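PDB 6RX9: tetracycline repressor protein class G from Acinetobacter baumannii, which represses the tetracycline resistance gene by binding its operator DNA through an N-terminal helix-turn-helix, and loses affinity for that DNA when tetracycline binds. Local coordinates for residues R66-F78 with T112-F125. Residues are numbered along the deposited sequence; the frame is centred on the assembly and turned at random.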
ATOM      1  N   ARG A  66      18.689   4.307  -8.432  1.00 52.15           N
ATOM      2  CA  ARG A  66      17.927   4.017  -9.680  1.00 51.87           C
ATOM      3  C   ARG A  66      16.870   5.104  -9.927  1.00 49.90           C
ATOM      4  O   ARG A  66      15.906   4.829 -10.672  1.00 49.31           O
ATOM      5  CB  ARG A  66      17.295   2.623  -9.579  1.00 52.30           C
ATOM      6  CG  ARG A  66      18.229   1.495  -9.992  1.00 54.55           C
ATOM      7  CD  ARG A  66      18.359   1.410 -11.500  1.00 56.22           C
ATOM      8  NE  ARG A  66      19.269   0.358 -11.928  1.00 58.60           N
ATOM      9  CZ  ARG A  66      19.442  -0.032 -13.190  1.00 60.26           C
ATOM     10  NH1 ARG A  66      18.757   0.537 -14.170  1.00 60.64           N
ATOM     11  NH2 ARG A  66      20.303  -0.997 -13.469  1.00 62.00           N
ATOM     12  N   SER A  67      17.057   6.299  -9.358  1.00 48.31           N
ATOM     13  CA  SER A  67      16.095   7.432  -9.431  1.00 47.44           C
ATOM     14  C   SER A  67      16.274   8.219 -10.738  1.00 47.79           C
ATOM     15  O   SER A  67      15.285   8.828 -11.188  1.00 47.90           O
ATOM     16  CB  SER A  67      16.230   8.333  -8.227  1.00 47.49           C
ATOM     17  OG  SER A  67      17.515   8.934  -8.183  1.00 48.57           O
ATOM     18  N   LEU A  68      17.477   8.212 -11.323  1.00 48.35           N
ATOM     19  CA  LEU A  68      17.828   9.022 -12.524  1.00 49.60           C
ATOM     20  C   LEU A  68      17.923   8.123 -13.755  1.00 49.42           C
ATOM     21  O   LEU A  68      18.602   7.097 -13.726  1.00 48.95           O
ATOM     22  CB  LEU A  68      19.151   9.752 -12.267  1.00 51.41           C
ATOM     23  CG  LEU A  68      19.121  10.805 -11.160  1.00 51.69           C
ATOM     24  CD1 LEU A  68      20.489  11.447 -10.985  1.00 53.45           C
ATOM     25  CD2 LEU A  68      18.065  11.866 -11.438  1.00 51.98           C
ATOM     26  N   PRO A  69      17.249   8.477 -14.876  1.00 49.25           N
ATOM     27  CA  PRO A  69      17.398   7.743 -16.133  1.00 49.35           C
ATOM     28  C   PRO A  69      18.862   7.665 -16.590  1.00 50.37           C
ATOM     29  O   PRO A  69      19.551   8.670 -16.530  1.00 50.40           O
ATOM     30  CB  PRO A  69      16.571   8.552 -17.145  1.00 50.09           C
ATOM     31  CG  PRO A  69      15.574   9.309 -16.295  1.00 49.61           C
ATOM     32  CD  PRO A  69      16.293   9.590 -14.993  1.00 49.34           C
ATOM     33  N   GLU A  70      19.290   6.479 -17.028  1.00 50.33           N
ATOM     34  CA  GLU A  70      20.648   6.221 -17.574  1.00 52.37           C
ATOM     35  C   GLU A  70      20.613   6.434 -19.092  1.00 51.80           C
ATOM     36  O   GLU A  70      19.546   6.210 -19.699  1.00 50.41           O
ATOM     37  CB  GLU A  70      21.107   4.812 -17.192  1.00 53.70           C
ATOM     38  CG  GLU A  70      21.195   4.606 -15.690  1.00 54.24           C
ATOM     39  CD  GLU A  70      21.627   3.217 -15.247  1.00 55.60           C
ATOM     40  OE1 GLU A  70      21.581   2.287 -16.080  1.00 57.51           O
ATOM     41  OE2 GLU A  70      22.007   3.070 -14.066  1.00 57.16           O
ATOM     42  N   GLU A  71      21.729   6.875 -19.677  1.00 52.45           N
ATOM     43  CA  GLU A  71      21.834   7.137 -21.136  1.00 53.28           C
ATOM     44  C   GLU A  71      21.592   5.820 -21.889  1.00 52.44           C
ATOM     45  O   GLU A  71      22.016   4.762 -21.390  1.00 51.33           O
ATOM     46  CB  GLU A  71      23.176   7.787 -21.488  1.00 55.58           C
ATOM     47  CG  GLU A  71      24.400   6.931 -21.198  1.00 56.43           C
ATOM     48  CD  GLU A  71      25.729   7.635 -21.434  1.00 58.74           C
ATOM     49  OE1 GLU A  71      25.769   8.569 -22.263  1.00 59.64           O
ATOM     50  OE2 GLU A  71      26.722   7.256 -20.782  1.00 59.33           O
ATOM     51  N   ASN A  72      20.885   5.891 -23.021  1.00 52.72           N
ATOM     52  CA  ASN A  72      20.646   4.754 -23.952  1.00 53.34           C
ATOM     53  C   ASN A  72      19.703   3.721 -23.312  1.00 52.12           C
ATOM     54  O   ASN A  72      19.668   2.581 -23.815  1.00 52.67           O
ATOM     55  CB  ASN A  72      21.963   4.106 -24.396  1.00 54.74           C
ATOM     56  CG  ASN A  72      22.934   5.098 -25.002  1.00 56.80           C
ATOM     57  OD1 ASN A  72      22.530   6.004 -25.726  1.00 57.11           O
ATOM     58  ND2 ASN A  72      24.216   4.934 -24.717  1.00 57.94           N
ATOM     59  N   GLU A  73      18.957   4.095 -22.266  1.00 51.57           N
ATOM     60  CA  GLU A  73      17.916   3.231 -21.639  1.00 50.84           C
ATOM     61  C   GLU A  73      16.546   3.855 -21.937  1.00 49.73           C
ATOM     62  O   GLU A  73      16.413   5.085 -21.796  1.00 50.00           O
ATOM     63  CB  GLU A  73      18.197   3.035 -20.143  1.00 51.17           C
ATOM     64  CG  GLU A  73      17.244   3.766 -19.207  1.00 51.12           C
ATOM     65  CD  GLU A  73      17.406   3.440 -17.729  1.00 51.03           C
ATOM     66  OE1 GLU A  73      17.739   2.281 -17.405  1.00 52.34           O
ATOM     67  OE2 GLU A  73      17.197   4.346 -16.899  1.00 51.22           O
ATOM     68  N   ASP A  74      15.574   3.041 -22.359  1.00 48.93           N
ATOM     69  CA  ASP A  74      14.206   3.505 -22.710  1.00 48.56           C
ATOM     70  C   ASP A  74      13.371   3.591 -21.426  1.00 45.53           C
ATOM     71  O   ASP A  74      13.818   3.058 -20.388  1.00 44.16           O
ATOM     72  CB  ASP A  74      13.557   2.602 -23.765  1.00 50.33           C
ATOM     73  CG  ASP A  74      12.960   1.329 -23.193  1.00 50.42           C
ATOM     74  OD1 ASP A  74      13.673   0.642 -22.438  1.00 52.05           O
ATOM     75  OD2 ASP A  74      11.780   1.050 -23.488  1.00 50.77           O
ATOM     76  N   TRP A  75      12.209   4.241 -21.509  1.00 44.01           N
ATOM     77  CA  TRP A  75      11.309   4.533 -20.362  1.00 42.35           C
ATOM     78  C   TRP A  75      10.846   3.234 -19.684  1.00 41.00           C
ATOM     79  O   TRP A  75      10.619   3.269 -18.461  1.00 38.85           O
ATOM     80  CB  TRP A  75      10.123   5.400 -20.806  1.00 42.29           C
ATOM     81  CG  TRP A  75       9.184   4.750 -21.778  1.00 41.92           C
ATOM     82  CD1 TRP A  75       9.258   4.766 -23.141  1.00 43.18           C
ATOM     83  CD2 TRP A  75       7.997   4.008 -21.453  1.00 40.97           C
ATOM     84  NE1 TRP A  75       8.208   4.077 -23.686  1.00 42.72           N
ATOM     85  CE2 TRP A  75       7.416   3.602 -22.673  1.00 41.46           C
ATOM     86  CE3 TRP A  75       7.372   3.648 -20.253  1.00 39.67           C
ATOM     87  CZ2 TRP A  75       6.242   2.851 -22.721  1.00 41.03           C
ATOM     88  CZ3 TRP A  75       6.214   2.905 -20.302  1.00 39.19           C
ATOM     89  CH2 TRP A  75       5.659   2.513 -21.519  1.00 39.81           C
ATOM     90  N   ARG A  76      10.716   2.136 -20.435  1.00 41.31           N
ATOM     91  CA  ARG A  76      10.198   0.838 -19.916  1.00 41.12           C
ATOM     92  C   ARG A  76      11.204   0.243 -18.923  1.00 40.07           C
ATOM     93  O   ARG A  76      10.778  -0.189 -17.834  1.00 38.83           O
ATOM     94  CB  ARG A  76       9.921  -0.139 -21.061  1.00 42.94           C
ATOM     95  CG  ARG A  76       8.863   0.341 -22.043  1.00 45.05           C
ATOM     96  CD  ARG A  76       8.587  -0.688 -23.124  1.00 47.35           C
ATOM     97  NE  ARG A  76       8.143  -0.072 -24.368  1.00 50.02           N
ATOM     98  CZ  ARG A  76       8.898   0.142 -25.447  1.00 52.81           C
ATOM     99  NH1 ARG A  76       8.359   0.711 -26.514  1.00 54.39           N
ATOM    100  NH2 ARG A  76      10.173  -0.206 -25.473  1.00 54.48           N
ATOM    101  N   VAL A  77      12.489   0.229 -19.282  1.00 40.15           N
ATOM    102  CA  VAL A  77      13.585  -0.312 -18.424  1.00 40.10           C
ATOM    103  C   VAL A  77      13.735   0.591 -17.191  1.00 38.97           C
ATOM    104  O   VAL A  77      13.898   0.040 -16.087  1.00 37.94           O
ATOM    105  CB  VAL A  77      14.904  -0.453 -19.208  1.00 41.91           C
ATOM    106  CG1 VAL A  77      16.074  -0.791 -18.296  1.00 42.43           C
ATOM    107  CG2 VAL A  77      14.777  -1.487 -20.319  1.00 42.80           C
ATOM    108  N   PHE A  78      13.654   1.916 -17.369  1.00 38.75           N
ATOM    109  CA  PHE A  78      13.767   2.918 -16.276  1.00 38.24           C
ATOM    110  C   PHE A  78      12.692   2.661 -15.211  1.00 36.43           C
ATOM    111  O   PHE A  78      13.050   2.571 -14.022  1.00 34.85           O
ATOM    112  CB  PHE A  78      13.642   4.351 -16.798  1.00 39.45           C
ATOM    113  CG  PHE A  78      13.520   5.372 -15.695  1.00 39.62           C
ATOM    114  CD1 PHE A  78      14.566   5.578 -14.809  1.00 40.18           C
ATOM    115  CD2 PHE A  78      12.353   6.099 -15.519  1.00 39.91           C
ATOM    116  CE1 PHE A  78      14.455   6.499 -13.780  1.00 40.19           C
ATOM    117  CE2 PHE A  78      12.240   7.018 -14.485  1.00 39.74           C
ATOM    118  CZ  PHE A  78      13.292   7.218 -13.621  1.00 40.04           C
ATOM    119  N   THR A 112      15.124  15.778  -8.787  1.00 55.33           N
ATOM    120  CA  THR A 112      14.974  14.361  -9.219  1.00 53.06           C
ATOM    121  C   THR A 112      13.613  14.173  -9.899  1.00 51.40           C
ATOM    122  O   THR A 112      13.578  13.534 -10.968  1.00 50.23           O
ATOM    123  CB  THR A 112      15.149  13.398  -8.038  1.00 51.79           C
ATOM    124  OG1 THR A 112      16.471  13.575  -7.528  1.00 52.86           O
ATOM    125  CG2 THR A 112      14.938  11.948  -8.414  1.00 50.90           C
ATOM    126  N   ALA A 113      12.545  14.708  -9.299  1.00 49.92           N
ATOM    127  CA  ALA A 113      11.157  14.658  -9.820  1.00 48.86           C
ATOM    128  C   ALA A 113      11.116  15.231 -11.240  1.00 49.21           C
ATOM    129  O   ALA A 113      10.613  14.536 -12.142  1.00 48.34           O
ATOM    130  CB  ALA A 113      10.226  15.409  -8.898  1.00 49.27           C
ATOM    131  N   GLU A 114      11.641  16.448 -11.427  1.00 49.86           N
ATOM    132  CA  GLU A 114      11.618  17.176 -12.724  1.00 50.79           C
ATOM    133  C   GLU A 114      12.394  16.377 -13.778  1.00 49.71           C
ATOM    134  O   GLU A 114      11.871  16.237 -14.898  1.00 49.61           O
ATOM    135  CB  GLU A 114      12.187  18.588 -12.574  1.00 53.03           C
ATOM    136  CG  GLU A 114      12.161  19.378 -13.872  1.00 55.28           C
ATOM    137  CD  GLU A 114      12.043  20.885 -13.729  1.00 57.46           C
ATOM    138  OE1 GLU A 114      11.836  21.363 -12.597  1.00 57.66           O
ATOM    139  OE2 GLU A 114      12.153  21.579 -14.759  1.00 59.76           O
ATOM    140  N   THR A 115      13.583  15.872 -13.429  1.00 48.31           N
ATOM    141  CA  THR A 115      14.433  15.031 -14.320  1.00 47.79           C
ATOM    142  C   THR A 115      13.622  13.814 -14.790  1.00 45.42           C
ATOM    143  O   THR A 115      13.611  13.552 -16.010  1.00 45.49           O
ATOM    144  CB  THR A 115      15.734  14.598 -13.629  1.00 47.54           C
ATOM    145  OG1 THR A 115      16.412  15.763 -13.158  1.00 48.82           O
ATOM    146  CG2 THR A 115      16.653  13.825 -14.551  1.00 48.22           C
ATOM    147  N   GLN A 116      12.962  13.113 -13.861  1.00 43.13           N
ATOM    148  CA  GLN A 116      12.131  11.910 -14.148  1.00 41.83           C
ATOM    149  C   GLN A 116      10.982  12.290 -15.091  1.00 41.66           C
ATOM    150  O   GLN A 116      10.805  11.597 -16.114  1.00 40.95           O
ATOM    151  CB  GLN A 116      11.581  11.295 -12.858  1.00 41.07           C
ATOM    152  CG  GLN A 116      12.629  10.572 -12.021  1.00 41.11           C
ATOM    153  CD  GLN A 116      12.022   9.862 -10.833  1.00 40.48           C
ATOM    154  OE1 GLN A 116      10.859  10.064 -10.491  1.00 41.19           O
ATOM    155  NE2 GLN A 116      12.809   9.014 -10.190  1.00 40.03           N
ATOM    156  N   ILE A 117      10.237  13.350 -14.759  1.00 41.79           N
ATOM    157  CA  ILE A 117       9.039  13.813 -15.527  1.00 42.35           C
ATOM    158  C   ILE A 117       9.476  14.240 -16.936  1.00 44.09           C
ATOM    159  O   ILE A 117       8.835  13.796 -17.909  1.00 43.97           O
ATOM    160  CB  ILE A 117       8.299  14.941 -14.776  1.00 42.85           C
ATOM    161  CG1 ILE A 117       7.682  14.438 -13.468  1.00 41.40           C
ATOM    162  CG2 ILE A 117       7.255  15.597 -15.671  1.00 43.90           C
ATOM    163  CD1 ILE A 117       7.323  15.532 -12.490  1.00 42.22           C
ATOM    164  N   ARG A 118      10.523  15.064 -17.042  1.00 45.56           N
ATOM    165  CA  ARG A 118      11.032  15.597 -18.337  1.00 47.79           C
ATOM    166  C   ARG A 118      11.496  14.436 -19.230  1.00 46.94           C
ATOM    167  O   ARG A 118      11.269  14.514 -20.452  1.00 47.86           O
ATOM    168  CB  ARG A 118      12.144  16.627 -18.109  1.00 49.96           C
ATOM    169  CG  ARG A 118      11.640  18.012 -17.725  1.00 51.72           C
ATOM    170  CD  ARG A 118      12.719  19.065 -17.872  1.00 54.34           C
ATOM    171  NE  ARG A 118      12.336  20.377 -17.362  1.00 55.94           N
ATOM    172  CZ  ARG A 118      11.613  21.282 -18.020  1.00 57.91           C
ATOM    173  NH1 ARG A 118      11.149  21.032 -19.235  1.00 58.60           N
ATOM    174  NH2 ARG A 118      11.346  22.447 -17.452  1.00 59.37           N
ATOM    175  N   PHE A 119      12.101  13.394 -18.646  1.00 45.49           N
ATOM    176  CA  PHE A 119      12.564  12.180 -19.373  1.00 45.26           C
ATOM    177  C   PHE A 119      11.361  11.429 -19.963  1.00 44.02           C
ATOM    178  O   PHE A 119      11.407  11.073 -21.156  1.00 43.95           O
ATOM    179  CB  PHE A 119      13.384  11.257 -18.469  1.00 44.50           C
ATOM    180  CG  PHE A 119      13.689   9.914 -19.083  1.00 44.58           C
ATOM    181  CD1 PHE A 119      14.535   9.808 -20.176  1.00 46.64           C
ATOM    182  CD2 PHE A 119      13.127   8.753 -18.571  1.00 43.43           C
ATOM    183  CE1 PHE A 119      14.809   8.574 -20.748  1.00 46.73           C
ATOM    184  CE2 PHE A 119      13.406   7.519 -19.138  1.00 43.57           C
ATOM    185  CZ  PHE A 119      14.245   7.432 -20.227  1.00 44.94           C
ATOM    186  N   LEU A 120      10.322  11.186 -19.160  1.00 42.44           N
ATOM    187  CA  LEU A 120       9.091  10.488 -19.626  1.00 42.05           C
ATOM    188  C   LEU A 120       8.437  11.309 -20.744  1.00 43.46           C
ATOM    189  O   LEU A 120       7.988  10.697 -21.737  1.00 42.77           O
ATOM    190  CB  LEU A 120       8.134  10.264 -18.448  1.00 40.77           C
ATOM    191  CG  LEU A 120       8.576   9.215 -17.427  1.00 39.68           C
ATOM    192  CD1 LEU A 120       7.472   8.941 -16.422  1.00 38.58           C
ATOM    193  CD2 LEU A 120       9.002   7.921 -18.110  1.00 39.44           C
ATOM    194  N   CYS A 121       8.411  12.640 -20.608  1.00 45.11           N
ATOM    195  CA  CYS A 121       7.858  13.575 -21.625  1.00 47.32           C
ATOM    196  C   CYS A 121       8.621  13.414 -22.946  1.00 48.57           C
ATOM    197  O   CYS A 121       7.960  13.352 -24.002  1.00 48.90           O
ATOM    198  CB  CYS A 121       7.896  15.021 -21.143  1.00 49.04           C
ATOM    199  SG  CYS A 121       6.659  15.368 -19.865  1.00 49.31           S
ATOM    200  N   ALA A 122       9.953  13.317 -22.880  1.00 48.94           N
ATOM    201  CA  ALA A 122      10.844  13.061 -24.038  1.00 50.34           C
ATOM    202  C   ALA A 122      10.505  11.703 -24.670  1.00 49.38           C
ATOM    203  O   ALA A 122      10.684  11.565 -25.893  1.00 49.91           O
ATOM    204  CB  ALA A 122      12.291  13.127 -23.608  1.00 50.56           C
ATOM    205  N   GLU A 123      10.022  10.749 -23.865  1.00 47.48           N
ATOM    206  CA  GLU A 123       9.722   9.349 -24.282  1.00 47.01           C
ATOM    207  C   GLU A 123       8.257   9.214 -24.728  1.00 47.31           C
ATOM    208  O   GLU A 123       7.835   8.070 -24.994  1.00 47.25           O
ATOM    209  CB  GLU A 123      10.055   8.381 -23.143  1.00 45.35           C
ATOM    210  CG  GLU A 123      11.547   8.132 -22.971  1.00 45.81           C
ATOM    211  CD  GLU A 123      12.166   7.255 -24.049  1.00 47.22           C
ATOM    212  OE1 GLU A 123      12.534   7.799 -25.109  1.00 48.24           O
ATOM    213  OE2 GLU A 123      12.267   6.028 -23.832  1.00 46.58           O
ATOM    214  N   GLY A 124       7.511  10.322 -24.807  1.00 48.22           N
ATOM    215  CA  GLY A 124       6.177  10.375 -25.438  1.00 48.84           C
ATOM    216  C   GLY A 124       5.030  10.408 -24.438  1.00 48.22           C
ATOM    217  O   GLY A 124       3.875  10.262 -24.884  1.00 48.60           O
ATOM    218  N   PHE A 125       5.310  10.586 -23.142  1.00 47.59           N
ATOM    219  CA  PHE A 125       4.284  10.851 -22.096  1.00 47.09           C
ATOM    220  C   PHE A 125       3.910  12.337 -22.129  1.00 49.01           C
ATOM    221  O   PHE A 125       4.788  13.164 -22.433  1.00 50.32           O
ATOM    222  CB  PHE A 125       4.791  10.497 -20.694  1.00 45.79           C
ATOM    223  CG  PHE A 125       4.837   9.027 -20.367  1.00 44.48           C
ATOM    224  CD1 PHE A 125       5.857   8.221 -20.849  1.00 44.59           C
ATOM    225  CD2 PHE A 125       3.870   8.452 -19.555  1.00 43.73           C
ATOM    226  CE1 PHE A 125       5.900   6.870 -20.539  1.00 43.59           C
ATOM    227  CE2 PHE A 125       3.917   7.101 -19.243  1.00 42.55           C
ATOM    228  CZ  PHE A 125       4.933   6.314 -19.733  1.00 42.59           C
TER
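Phe119 inserts between Pro69, Trp75 and Phe78 in a loop-on-helix contact of the all-helical, ligand-binding C-terminal domain of a TetR-family repressor: the loop leading into helix 75-91 lies along helix 110-122 and the turn that ends it. Pro69, rigid and apolar, suits the place over Phe119; its CB sits 3.6 Å from the ring centroid, almost on the ring normal, a CH-pi contact. With CG anti to the backbone N (chi1 171°), the Phe119 ring reaches across to the loop and turns its edge to the face of Phe78, the planes 81° apart. A second edge-to-face pair forms where Phe125 meets the six-membered ring of Trp75, centroids 5.0 Å apart, while Phe199 and Ile196 of helix 185-202 also touch Trp75. Phe125 follows Gly124, whose positive phi suits glycine in the Schellman motif ending the helix. Before Gly124, Glu123 bends at chi2 (-73°) and offers the anti lone pair of OE2 to Trp75 N at 2.9 Å, binding an amide of the first turn of helix 75-91, which Asp74 caps weakly from the N-cap position. At the other end Gln116 lies beside Asn82, which probably binds tetracycline, as His64 near Ser67 probably does. The long, extended Gln116 side chain reaches the backbone there: NE2 donates to a lone pair of Ser67 O at 2.7 Å, nearly straight and within its own amide plane.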